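PDB 4J6F: putative alcohol dehydrogenase from Sinorhizobium meliloti, which probably acts as an oxidoreductase of the medium-chain dehydrogenase/reductase family, thought to oxidise alcohols with a nicotinamide cofactor. Local coordinates for residues Val80-Glu88 and Val94-Leu104; Ala215-Gln225 and Lys242-Ala251. All coordinates share one frame; numbering follows the deposited sequence.

Contact 1 of 2, residues Val80-Glu88 and Val94-Leu104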
loop_
_atom_site.group_PDB
_atom_site.type_symbol
_atom_site.label_atom_id
_atom_site.label_comp_id
_atom_site.label_asym_id
_atom_site.label_seq_id
_atom_site.Cartn_x
_atom_site.Cartn_y
_atom_site.Cartn_z
ATOM N N VAL A 80 11.891 -21.759 -0.049
ATOM C CA VAL A 80 12.808 -21.950 1.073
ATOM C C VAL A 80 13.989 -22.814 0.630
ATOM O O VAL A 80 15.130 -22.507 0.939
ATOM C CB VAL A 80 12.110 -22.548 2.307
ATOM C CG1 VAL A 80 13.115 -23.074 3.314
ATOM C CG2 VAL A 80 11.218 -21.511 2.962
ATOM N N ARG A 81 13.717 -23.879 -0.119
ATOM C CA ARG A 81 14.770 -24.782 -0.559
ATOM C C ARG A 81 15.728 -24.058 -1.480
ATOM O O ARG A 81 16.936 -24.162 -1.313
ATOM C CB ARG A 81 14.170 -25.988 -1.262
ATOM C CG ARG A 81 15.154 -27.088 -1.630
ATOM C CD ARG A 81 14.524 -28.004 -2.664
ATOM N NE ARG A 81 14.612 -27.369 -3.974
ATOM C CZ ARG A 81 13.660 -27.381 -4.901
ATOM N NH1 ARG A 81 12.515 -28.007 -4.691
ATOM N NH2 ARG A 81 13.861 -26.757 -6.055
ATOM N N GLU A 82 15.196 -23.306 -2.440
ATOM C CA GLU A 82 16.038 -22.520 -3.358
ATOM C C GLU A 82 16.736 -21.335 -2.684
ATOM O O GLU A 82 17.756 -20.875 -3.178
ATOM C CB GLU A 82 15.233 -22.032 -4.559
ATOM C CG GLU A 82 14.539 -23.163 -5.286
ATOM C CD GLU A 82 13.785 -22.718 -6.524
ATOM O OE1 GLU A 82 13.020 -21.738 -6.439
ATOM O OE2 GLU A 82 13.953 -23.361 -7.585
ATOM N N GLY A 83 16.199 -20.855 -1.558
ATOM C CA GLY A 83 16.705 -19.648 -0.907
ATOM C C GLY A 83 16.316 -18.435 -1.737
ATOM O O GLY A 83 17.043 -17.440 -1.819
ATOM N N ALA A 84 15.143 -18.508 -2.345
ATOM C CA ALA A 84 14.767 -17.538 -3.343
ATOM C C ALA A 84 14.051 -16.298 -2.819
ATOM O O ALA A 84 13.322 -15.659 -3.577
ATOM C CB ALA A 84 13.920 -18.214 -4.393
ATOM N N TYR A 85 14.247 -15.932 -1.554
ATOM C CA TYR A 85 13.537 -14.759 -1.013
ATOM C C TYR A 85 14.339 -13.482 -1.138
ATOM O O TYR A 85 13.794 -12.383 -1.015
ATOM C CB TYR A 85 13.061 -14.985 0.426
ATOM C CG TYR A 85 11.910 -15.951 0.486
ATOM C CD1 TYR A 85 10.599 -15.516 0.275
ATOM C CD2 TYR A 85 12.124 -17.313 0.715
ATOM C CE1 TYR A 85 9.536 -16.407 0.309
ATOM C CE2 TYR A 85 11.062 -18.205 0.751
ATOM C CZ TYR A 85 9.776 -17.744 0.544
ATOM O OH TYR A 85 8.726 -18.626 0.576
ATOM N N GLY A 86 15.632 -13.636 -1.405
ATOM C CA GLY A 86 16.533 -12.496 -1.515
ATOM C C GLY A 86 16.638 -11.725 -0.214
ATOM O O GLY A 86 16.014 -12.081 0.803
ATOM N N THR A 87 17.436 -10.664 -0.249
ATOM C CA THR A 87 17.617 -9.786 0.904
ATOM C C THR A 87 17.263 -8.359 0.511
ATOM O O THR A 87 17.216 -8.024 -0.673
ATOM C CB THR A 87 19.069 -9.828 1.445
ATOM O OG1 THR A 87 19.952 -9.197 0.508
ATOM C CG2 THR A 87 19.534 -11.264 1.681
ATOM N N GLU A 88 17.024 -7.524 1.514
ATOM C CA GLU A 88 16.730 -6.111 1.313
ATOM C C GLU A 88 17.802 -5.380 0.502
ATOM O O GLU A 88 17.484 -4.527 -0.313
ATOM C CB GLU A 88 16.571 -5.435 2.671
ATOM C CG GLU A 88 15.382 -5.939 3.463
ATOM C CD GLU A 88 15.406 -5.519 4.915
ATOM O OE1 GLU A 88 14.357 -5.702 5.587
ATOM O OE2 GLU A 88 16.465 -5.019 5.384
ATOM N N VAL A 94 20.814 -15.402 -2.065
ATOM C CA VAL A 94 20.070 -16.534 -1.485
ATOM C C VAL A 94 19.750 -16.308 0.008
ATOM O O VAL A 94 20.626 -15.942 0.791
ATOM C CB VAL A 94 20.676 -17.938 -1.803
ATOM C CG1 VAL A 94 21.779 -17.835 -2.834
ATOM C CG2 VAL A 94 21.154 -18.640 -0.547
ATOM N N SER A 95 18.489 -16.520 0.380
ATOM C CA SER A 95 18.003 -16.233 1.735
ATOM C C SER A 95 16.679 -16.962 1.952
ATOM O O SER A 95 15.899 -17.061 1.011
ATOM C CB SER A 95 17.776 -14.714 1.867
ATOM O OG SER A 95 17.734 -14.279 3.214
ATOM N N THR A 96 16.388 -17.390 3.171
ATOM C CA THR A 96 15.041 -17.812 3.537
ATOM C C THR A 96 14.188 -16.577 3.711
ATOM O O THR A 96 14.693 -15.470 3.711
ATOM C CB THR A 96 14.973 -18.610 4.845
ATOM O OG1 THR A 96 15.894 -18.072 5.790
ATOM C CG2 THR A 96 15.286 -20.053 4.595
ATOM N N TRP A 97 12.884 -16.765 3.812
ATOM C CA TRP A 97 11.980 -15.644 3.918
ATOM C C TRP A 97 12.204 -14.924 5.233
ATOM O O TRP A 97 11.966 -13.709 5.340
ATOM C CB TRP A 97 10.537 -16.113 3.787
ATOM C CG TRP A 97 10.099 -16.952 4.911
ATOM C CD1 TRP A 97 10.221 -18.291 5.008
ATOM C CD2 TRP A 97 9.470 -16.506 6.118
ATOM N NE1 TRP A 97 9.702 -18.721 6.205
ATOM C CE2 TRP A 97 9.235 -17.641 6.905
ATOM C CE3 TRP A 97 9.084 -15.252 6.609
ATOM C CZ2 TRP A 97 8.625 -17.572 8.155
ATOM C CZ3 TRP A 97 8.481 -15.184 7.853
ATOM C CH2 TRP A 97 8.252 -16.340 8.609
ATOM N N ARG A 98 12.673 -15.665 6.235
ATOM C CA ARG A 98 12.870 -15.055 7.531
ATOM C C ARG A 98 14.187 -14.310 7.544
ATOM O O ARG A 98 15.141 -14.733 8.197
ATOM C CB ARG A 98 12.766 -16.072 8.657
ATOM C CG ARG A 98 12.105 -15.478 9.879
ATOM C CD ARG A 98 11.548 -16.563 10.770
ATOM N NE ARG A 98 10.701 -16.013 11.823
ATOM C CZ ARG A 98 11.138 -15.572 13.001
ATOM N NH1 ARG A 98 10.268 -15.087 13.882
ATOM N NH2 ARG A 98 12.433 -15.613 13.302
ATOM N N ARG A 99 14.221 -13.190 6.822
ATOM C CA ARG A 99 15.456 -12.436 6.599
ATOM C C ARG A 99 16.162 -11.986 7.884
ATOM O O ARG A 99 17.378 -11.877 7.898
ATOM C CB ARG A 99 15.205 -11.225 5.703
ATOM C CG ARG A 99 14.809 -11.548 4.270
ATOM C CD ARG A 99 14.177 -10.332 3.598
ATOM N NE ARG A 99 14.126 -10.396 2.133
ATOM C CZ ARG A 99 13.703 -9.395 1.352
ATOM N NH1 ARG A 99 13.269 -8.243 1.888
ATOM N NH2 ARG A 99 13.694 -9.546 0.030
ATOM N N HIS A 100 15.415 -11.735 8.960
ATOM C CA HIS A 100 16.024 -11.115 10.140
ATOM C C HIS A 100 16.042 -11.968 11.409
ATOM O O HIS A 100 16.434 -11.498 12.475
ATOM C CB HIS A 100 15.412 -9.731 10.388
ATOM C CG HIS A 100 15.643 -8.777 9.258
ATOM N ND1 HIS A 100 16.841 -8.118 9.074
ATOM C CD2 HIS A 100 14.847 -8.407 8.228
ATOM C CE1 HIS A 100 16.767 -7.373 7.986
ATOM N NE2 HIS A 100 15.567 -7.532 7.454
ATOM N N GLY A 101 15.651 -13.230 11.286
ATOM C CA GLY A 101 15.762 -14.182 12.384
ATOM C C GLY A 101 15.808 -15.552 11.760
ATOM O O GLY A 101 14.779 -16.232 11.655
ATOM N N ASN A 102 16.993 -15.948 11.301
ATOM C CA ASN A 102 17.117 -17.222 10.604
ATOM C C ASN A 102 17.008 -18.431 11.540
ATOM O O ASN A 102 17.988 -18.838 12.163
ATOM C CB ASN A 102 18.379 -17.286 9.745
ATOM C CG ASN A 102 18.416 -18.524 8.873
ATOM O OD1 ASN A 102 17.411 -19.231 8.742
ATOM N ND2 ASN A 102 19.568 -18.797 8.270
ATOM N N THR A 103 15.796 -18.988 11.607
ATOM C CA THR A 103 15.475 -20.153 12.428
ATOM C C THR A 103 15.499 -21.454 11.608
ATOM O O THR A 103 15.232 -22.548 12.125
ATOM C CB THR A 103 14.082 -20.001 13.071
ATOM O OG1 THR A 103 13.123 -19.736 12.045
ATOM C CG2 THR A 103 14.064 -18.883 14.103
ATOM N N LEU A 104 15.799 -21.329 10.323
ATOM C CA LEU A 104 16.035 -22.496 9.489
ATOM C C LEU A 104 17.380 -23.155 9.836
ATOM O O LEU A 104 18.432 -22.523 9.757
ATOM C CB LEU A 104 15.985 -22.110 8.010
ATOM C CG LEU A 104 16.116 -23.271 7.019
ATOM C CD1 LEU A 104 15.049 -24.332 7.252
ATOM C CD2 LEU A 104 16.061 -22.781 5.581
HETATM O O HOH W 1 12.450 -8.044 4.916
#

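Contact 2 of 2, residues Ala215-Gln225 and Lys242-Ala251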
loop_
_atom_site.group_PDB
_atom_site.type_symbol
_atom_site.label_atom_id
_atom_site.label_comp_id
_atom_site.label_asym_id
_atom_site.label_seq_id
_atom_site.Cartn_x
_atom_site.Cartn_y
_atom_site.Cartn_z
ATOM N N ALA A 215 -4.813 -17.491 -10.720
ATOM C CA ALA A 215 -6.032 -17.973 -10.089
ATOM C C ALA A 215 -6.094 -19.487 -9.906
ATOM O O ALA A 215 -6.791 -19.956 -9.015
ATOM C CB ALA A 215 -7.234 -17.482 -10.861
ATOM N N SER A 216 -5.370 -20.246 -10.730
ATOM C CA SER A 216 -5.408 -21.710 -10.633
ATOM C C SER A 216 -4.419 -22.289 -9.619
ATOM O O SER A 216 -4.500 -23.477 -9.282
ATOM C CB SER A 216 -5.221 -22.366 -12.004
ATOM O OG SER A 216 -3.853 -22.564 -12.307
ATOM N N GLY A 217 -3.490 -21.449 -9.156
ATOM C CA GLY A 217 -2.566 -21.776 -8.071
ATOM C C GLY A 217 -3.202 -21.862 -6.682
ATOM O O GLY A 217 -4.390 -21.559 -6.505
ATOM N N GLY A 218 -2.398 -22.270 -5.695
ATOM C CA GLY A 218 -2.862 -22.528 -4.335
ATOM C C GLY A 218 -3.653 -21.372 -3.776
ATOM O O GLY A 218 -4.869 -21.460 -3.563
ATOM N N VAL A 219 -2.953 -20.272 -3.566
ATOM C CA VAL A 219 -3.548 -19.078 -2.988
ATOM C C VAL A 219 -4.637 -18.500 -3.889
ATOM O O VAL A 219 -5.699 -18.109 -3.402
ATOM C CB VAL A 219 -2.466 -18.028 -2.684
ATOM C CG1 VAL A 219 -3.095 -16.829 -1.996
ATOM C CG2 VAL A 219 -1.367 -18.637 -1.821
ATOM N N GLY A 220 -4.374 -18.473 -5.198
ATOM C CA GLY A 220 -5.319 -17.969 -6.194
ATOM C C GLY A 220 -6.673 -18.597 -6.010
ATOM O O GLY A 220 -7.660 -17.908 -5.763
ATOM N N SER A 221 -6.700 -19.922 -6.087
ATOM C CA SER A 221 -7.930 -20.689 -5.955
ATOM C C SER A 221 -8.610 -20.395 -4.644
ATOM O O SER A 221 -9.830 -20.269 -4.596
ATOM C CB SER A 221 -7.631 -22.175 -6.041
ATOM O OG SER A 221 -7.206 -22.489 -7.350
ATOM N N ALA A 222 -7.817 -20.281 -3.584
ATOM C CA ALA A 222 -8.372 -20.106 -2.265
ATOM C C ALA A 222 -9.086 -18.781 -2.231
ATOM O O ALA A 222 -10.218 -18.685 -1.761
ATOM C CB ALA A 222 -7.276 -20.152 -1.213
ATOM N N ILE A 223 -8.433 -17.759 -2.761
ATOM C CA ILE A 223 -9.014 -16.444 -2.745
ATOM C C ILE A 223 -10.342 -16.419 -3.478
ATOM O O ILE A 223 -11.275 -15.764 -3.021
ATOM C CB ILE A 223 -8.045 -15.393 -3.274
ATOM C CG1 ILE A 223 -7.146 -14.969 -2.135
ATOM C CG2 ILE A 223 -8.797 -14.171 -3.781
ATOM C CD1 ILE A 223 -5.887 -14.326 -2.606
ATOM N N ILE A 224 -10.436 -17.149 -4.586
ATOM C CA ILE A 224 -11.701 -17.265 -5.307
ATOM C C ILE A 224 -12.811 -17.824 -4.404
ATOM O O ILE A 224 -13.915 -17.271 -4.344
ATOM C CB ILE A 224 -11.539 -18.091 -6.599
ATOM C CG1 ILE A 224 -10.589 -17.350 -7.542
ATOM C CG2 ILE A 224 -12.894 -18.363 -7.270
ATOM C CD1 ILE A 224 -10.201 -18.130 -8.774
ATOM N N GLN A 225 -12.506 -18.894 -3.687
ATOM C CA GLN A 225 -13.461 -19.464 -2.738
ATOM C C GLN A 225 -13.727 -18.510 -1.576
ATOM O O GLN A 225 -14.890 -18.224 -1.254
ATOM C CB GLN A 225 -13.001 -20.827 -2.218
ATOM C CG GLN A 225 -12.990 -21.943 -3.249
ATOM C CD GLN A 225 -13.086 -23.299 -2.592
ATOM O OE1 GLN A 225 -14.191 -23.770 -2.283
ATOM N NE2 GLN A 225 -11.934 -23.937 -2.353
ATOM N N LYS A 242 -7.732 -23.578 -18.339
ATOM C CA LYS A 242 -8.042 -23.653 -16.916
ATOM C C LYS A 242 -9.333 -22.888 -16.605
ATOM O O LYS A 242 -9.762 -22.838 -15.446
ATOM C CB LYS A 242 -6.878 -23.094 -16.076
ATOM C CG LYS A 242 -5.513 -23.744 -16.280
ATOM C CD LYS A 242 -5.318 -24.944 -15.363
ATOM C CE LYS A 242 -3.869 -25.425 -15.311
ATOM N NZ LYS A 242 -3.005 -24.634 -14.381
ATOM N N GLU A 243 -9.943 -22.298 -17.637
ATOM C CA GLU A 243 -11.137 -21.445 -17.487
ATOM C C GLU A 243 -12.296 -22.183 -16.817
ATOM O O GLU A 243 -12.871 -21.699 -15.832
ATOM C CB GLU A 243 -11.616 -20.890 -18.842
ATOM C CG GLU A 243 -10.611 -20.041 -19.610
ATOM C CD GLU A 243 -9.567 -20.850 -20.379
ATOM O OE1 GLU A 243 -9.655 -22.105 -20.418
ATOM O OE2 GLU A 243 -8.648 -20.218 -20.949
ATOM N N ALA A 244 -12.636 -23.353 -17.355
ATOM C CA ALA A 244 -13.782 -24.100 -16.854
ATOM C C ALA A 244 -13.559 -24.524 -15.413
ATOM O O ALA A 244 -14.506 -24.565 -14.630
ATOM C CB ALA A 244 -14.089 -25.292 -17.740
ATOM N N ALA A 245 -12.309 -24.805 -15.055
ATOM C CA ALA A 245 -11.977 -25.135 -13.671
ATOM C C ALA A 245 -12.218 -23.957 -12.729
ATOM O O ALA A 245 -12.637 -24.154 -11.583
ATOM C CB ALA A 245 -10.542 -25.615 -13.557
HETATM N N MSE A 246 -11.959 -22.741 -13.208
HETATM C CA MSE A 246 -12.126 -21.557 -12.370
HETATM C C MSE A 246 -13.586 -21.303 -12.161
HETATM O O MSE A 246 -14.005 -21.013 -11.039
HETATM C CB MSE A 246 -11.427 -20.335 -12.952
HETATM C CG MSE A 246 -9.915 -20.497 -13.062
HETATM SE SE MSE A 246 -9.051 -20.800 -11.309
HETATM C CE MSE A 246 -9.156 -22.761 -11.145
ATOM N N LEU A 247 -14.381 -21.430 -13.225
ATOM C CA LEU A 247 -15.834 -21.369 -13.095
ATOM C C LEU A 247 -16.351 -22.387 -12.060
ATOM O O LEU A 247 -17.252 -22.096 -11.263
ATOM C CB LEU A 247 -16.511 -21.571 -14.454
ATOM C CG LEU A 247 -16.345 -20.450 -15.491
ATOM C CD1 LEU A 247 -16.979 -20.819 -16.823
ATOM C CD2 LEU A 247 -16.880 -19.103 -15.001
ATOM N N ASP A 248 -15.745 -23.565 -12.052
ATOM C CA ASP A 248 -16.183 -24.627 -11.156
ATOM C C ASP A 248 -15.983 -24.300 -9.682
ATOM O O ASP A 248 -16.729 -24.774 -8.838
ATOM C CB ASP A 248 -15.474 -25.937 -11.489
ATOM C CG ASP A 248 -16.361 -27.145 -11.292
ATOM O OD1 ASP A 248 -17.376 -27.036 -10.577
ATOM O OD2 ASP A 248 -16.048 -28.204 -11.870
ATOM N N ILE A 249 -14.978 -23.499 -9.365
ATOM C CA ILE A 249 -14.733 -23.166 -7.967
ATOM C C ILE A 249 -15.350 -21.837 -7.539
ATOM O O ILE A 249 -15.149 -21.416 -6.405
ATOM C CB ILE A 249 -13.236 -23.241 -7.596
ATOM C CG1 ILE A 249 -12.433 -22.180 -8.342
ATOM C CG2 ILE A 249 -12.695 -24.635 -7.883
ATOM C CD1 ILE A 249 -11.017 -22.017 -7.843
ATOM N N GLY A 250 -16.107 -21.192 -8.438
ATOM C CA GLY A 250 -16.946 -20.036 -8.086
ATOM C C GLY A 250 -16.605 -18.692 -8.712
ATOM O O GLY A 250 -17.186 -17.676 -8.333
ATOM N N ALA A 251 -15.674 -18.663 -9.670
ATOM C CA ALA A 251 -15.329 -17.407 -10.352
ATOM C C ALA A 251 -16.537 -16.900 -11.118
ATOM O O ALA A 251 -17.281 -17.686 -11.698
ATOM C CB ALA A 251 -14.155 -17.593 -11.297
#

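Contact 1 of 2, residues Val80-Glu88 and Val94-Leu104
One face of the Tyr85 ring is covered by Trp97, whose CB sits over the ring centre, 3.4 Å from the centroid and almost on the ring normal. With its CG held between backbone N and carbonyl carbon (chi1 67°), Trp97 turns its indole edge to the same phenol face, an edge-to-face pair with planes at 70°. Ser95 O lies at the Tyr85 edge, and Val80 CG2 meets the indole edge in plane, 3.9 Å from Trp97 CD1. Tyr153 and His156 also meet the indole, and Tyr85 OH is hydrogen-bonded to Thr76.

The Arg99 guanidinium carries the Thr87-Glu88 peptide over one face, while its edge grips two successive carbonyls: NH2 reaches Tyr85 O at 3.0 Å, and NE reaches Gly86 O at 2.9 Å from above the carbonyl plane. Asp314 and Thr317 of the second subunit bind its outer nitrogens, so the group is fixed from both chains. Beyond it, His100 NE2 donates to Glu88 OE1 at 2.9 Å, approaching from above the carboxylate plane; a water links the same oxygen to Arg99 NH1.

Backbone bonds join the two segments near Gly83, Ser95 N to Gly83 O at 2.8 Å and a longer one from Tyr85 N to Ser95 O. Val80 CG1 and Leu104 CD2 meet tip to tip, 3.7 Å apart. The arrangement is a single beta bridge between Ala84 and Ser95, next to a Schellman motif in which Gly83, with positive phi, ends helix 75-82 and sends the chain into an interface loop of the GroES-like domain.

Contact 2 of 2, residues Ala215-Gln225 and Lys242-Ala251
Bends at chi2 (-61°) and chi3 (88°) fold the selenomethionine Met246 so that SE and CE lie against Ala215 and Ser216, while Ile224 carries CG1 opposite the carbonyl carbon (chi1 -64°), which turns CD1 to Met246 and leaves CG2 for the end of the other segment. Ile224 CD1 meets Met246 SE at 3.9 Å, the two side chains crossing at about a right angle; Ile224 CG2 is 3.7 Å from Ala251 N and 4.0 Å from Ile249 CG1. Ile249 in turn extends its CD1 to Ser221 CB at 3.8 Å, where it lies beside Ser221 and Ile224, three residues apart on helix 218-229.

Met246 SE also lies against the Ala215 carbonyl and is 3.8 Å from Ala215 CB. Ala215, Ile224 and Met246 all rest on Ala236 of strand 233-238, and Val254 of strand 253-256 adds to the cover of Met246.

Gly250, with positive phi, ends helix 243-248 in a Schellman motif. Met246 O accepts from Ile249 N and Ala251 N, which arrive from opposite faces of its plane, and this turn presents the Ile249 and Ala251 backbone to Ile224.

At the other end, Lys242 NZ donates to Ser216 OG at 3.1 Å and also to Lys371 O, bridging to the C-terminal part of the chain. The chemistry is thus an apolar seam in the Rossmann-like domain, between helix 218-229 with the loop before it and the 243-248 region, made mostly of van der Waals contacts, with the one polar bond, Lys242 to Ser216, at its partly exposed margin.

How the contacts relate
From the N terminus, contact 1 comes first: only five residues separate segments 80-88 and 94-104, where the chain turns back after helix 75-82, closing a short loop before strand 113-121. Contact 2 opens much later and spans strand 233-238, so that helices 218-229 and 243-248 are joined along one side of the six-stranded parallel sheet. The two are in series, neither nesting nor crossing. Contacts 1 and 2 lie on opposite sides of the chain's centre, their centres about 29 Å apart. Contact 1 joins the end of helix 75-82 to a loop that meets the second subunit; contact 2 stays within one chain, tying successive beta-alpha units of the Rossmann-like part.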